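Local coordinates for enoyl-CoA hydratase/isomerase family protein (Mycobacterium tuberculosis, PDB 4FN7) that probably catalyses the hydration of unsaturated enoyl-CoA thioesters in lipid metabolism, at residues A14-D19 with Q32-A37. Sequence-based numbering, arbitrary orientation.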
loop_
_atom_site.group_PDB
_atom_site.type_symbol
_atom_site.label_atom_id
_atom_site.label_comp_id
_atom_site.label_asym_id
_atom_site.label_seq_id
_atom_site.Cartn_x
_atom_site.Cartn_y
_atom_site.Cartn_z
ATOM N N ALA A 14 -17.736 3.832 24.971
ATOM C CA ALA A 14 -19.133 3.781 24.572
ATOM C C ALA A 14 -19.277 2.673 23.541
ATOM O O ALA A 14 -18.432 2.535 22.653
ATOM C CB ALA A 14 -19.577 5.110 23.985
ATOM N N VAL A 15 -20.325 1.868 23.680
ATOM C CA VAL A 15 -20.637 0.831 22.707
ATOM C C VAL A 15 -21.890 1.229 21.949
ATOM O O VAL A 15 -22.949 1.444 22.540
ATOM C CB VAL A 15 -20.845 -0.538 23.373
ATOM C CG1 VAL A 15 -21.095 -1.609 22.317
ATOM C CG2 VAL A 15 -19.633 -0.890 24.226
ATOM N N ILE A 16 -21.745 1.343 20.634
ATOM C CA ILE A 16 -22.818 1.741 19.742
ATOM C C ILE A 16 -23.127 0.535 18.865
ATOM O O ILE A 16 -22.264 0.053 18.132
ATOM C CB ILE A 16 -22.367 2.942 18.882
ATOM C CG1 ILE A 16 -22.081 4.161 19.775
ATOM C CG2 ILE A 16 -23.383 3.261 17.790
ATOM C CD1 ILE A 16 -21.546 5.375 19.012
ATOM N N SER A 17 -24.343 0.015 18.969
ATOM C CA SER A 17 -24.694 -1.218 18.276
ATOM C C SER A 17 -25.827 -1.005 17.294
ATOM O O SER A 17 -26.893 -0.495 17.657
ATOM C CB SER A 17 -25.087 -2.300 19.281
ATOM O OG SER A 17 -23.950 -2.772 19.973
ATOM N N MET A 18 -25.586 -1.410 16.048
ATOM C CA MET A 18 -26.598 -1.358 15.007
ATOM C C MET A 18 -27.401 -2.647 14.992
ATOM O O MET A 18 -26.836 -3.741 14.887
ATOM C CB MET A 18 -25.939 -1.177 13.637
ATOM C CG MET A 18 -25.218 0.147 13.444
ATOM S SD MET A 18 -24.493 0.278 11.794
ATOM C CE MET A 18 -23.164 -0.920 11.919
ATOM N N ASP A 19 -28.719 -2.525 15.101
ATOM C CA ASP A 19 -29.594 -3.661 14.862
ATOM C C ASP A 19 -30.975 -3.179 14.471
ATOM O O ASP A 19 -31.798 -2.885 15.332
ATOM C CB ASP A 19 -29.692 -4.561 16.094
ATOM C CG ASP A 19 -30.568 -5.771 15.853
ATOM O OD1 ASP A 19 -30.972 -5.990 14.690
ATOM O OD2 ASP A 19 -30.851 -6.508 16.813
ATOM N N GLN A 32 -29.301 8.859 11.012
ATOM C CA GLN A 32 -29.709 9.766 12.068
ATOM C C GLN A 32 -29.429 9.154 13.441
ATOM O O GLN A 32 -28.911 9.826 14.338
ATOM C CB GLN A 32 -31.193 10.098 11.925
ATOM C CG GLN A 32 -31.697 11.090 12.950
ATOM C CD GLN A 32 -33.169 11.387 12.786
ATOM O OE1 GLN A 32 -33.857 10.744 11.993
ATOM N NE2 GLN A 32 -33.664 12.366 13.534
ATOM N N ALA A 33 -29.761 7.874 13.601
ATOM C CA ALA A 33 -29.576 7.195 14.879
ATOM C C ALA A 33 -28.097 7.048 15.218
ATOM O O ALA A 33 -27.701 7.214 16.373
ATOM C CB ALA A 33 -30.268 5.840 14.871
ATOM N N LEU A 34 -27.282 6.732 14.217
ATOM C CA LEU A 34 -25.841 6.637 14.428
ATOM C C LEU A 34 -25.255 7.980 14.827
ATOM O O LEU A 34 -24.450 8.060 15.756
ATOM C CB LEU A 34 -25.142 6.120 13.174
ATOM C CG LEU A 34 -25.208 4.613 12.953
ATOM C CD1 LEU A 34 -24.680 4.265 11.575
ATOM C CD2 LEU A 34 -24.439 3.862 14.039
ATOM N N ASN A 35 -25.639 9.036 14.115
ATOM C CA ASN A 35 -25.175 10.375 14.464
ATOM C C ASN A 35 -25.588 10.779 15.880
ATOM O O ASN A 35 -24.811 11.397 16.606
ATOM C CB ASN A 35 -25.644 11.407 13.437
ATOM C CG ASN A 35 -24.715 11.502 12.253
ATOM O OD1 ASN A 35 -23.507 11.682 12.411
ATOM N ND2 ASN A 35 -25.273 11.393 11.053
ATOM N N ALA A 36 -26.811 10.428 16.267
ATOM C CA ALA A 36 -27.299 10.726 17.612
ATOM C C ALA A 36 -26.482 9.971 18.665
ATOM O O ALA A 36 -26.179 10.502 19.737
ATOM C CB ALA A 36 -28.779 10.378 17.737
ATOM N N ALA A 37 -26.117 8.731 18.359
ATOM C CA ALA A 37 -25.335 7.927 19.287
ATOM C C ALA A 37 -23.928 8.495 19.444
ATOM O O ALA A 37 -23.381 8.524 20.549
ATOM C CB ALA A 37 -25.273 6.487 18.816
#
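I16 points from its strand toward the helix; its CG2 methyl meets both A37 and L34, while the CG1-CD1 branch lies on A37 alone. I16 CG2 is 3.9 Å from A37 CB and 3.9 Å from L34 CD2. The longer branch runs beside the A37 methyl, with I16 CD1 3.9 Å from A37 CB. Chi1 of -63° turns the two branches this way, with CG2 anti to the backbone N and CG1 anti to the carbonyl carbon. Chi2 is extended, and I16 CD1 also packs against the A37 backbone, 3.9 Å from A37 C. L34 reaches the strand with its two methyls. L34 CD2 sits between I16 and M18, 3.8 Å from M18 CG. L34 CD1 lies 4.0 Å from M18 SD. The M18 chain crosses L34 at about a right angle. It is extended to the sulfur and turns about CG-SD (chi3 -70°), which swings CE off that line. No hydrogen bond joins the segments; the contact is apolar and buried.

Strand and helix run nearly antiparallel, at 174°, as the first two elements of a beta-alpha-beta unit completed by strand 48-52. I16 also touches I38, one residue along the helix. L34 packs on L85 of helix 73-90, and M18 on M30, earlier in helix 28-44. Strand 13-18 lies in the crotonase-fold sheet between 5-10 and 48-52. Helix 28-44 packs on this edge region, over strand 13-18 and V5 of strand 5-10.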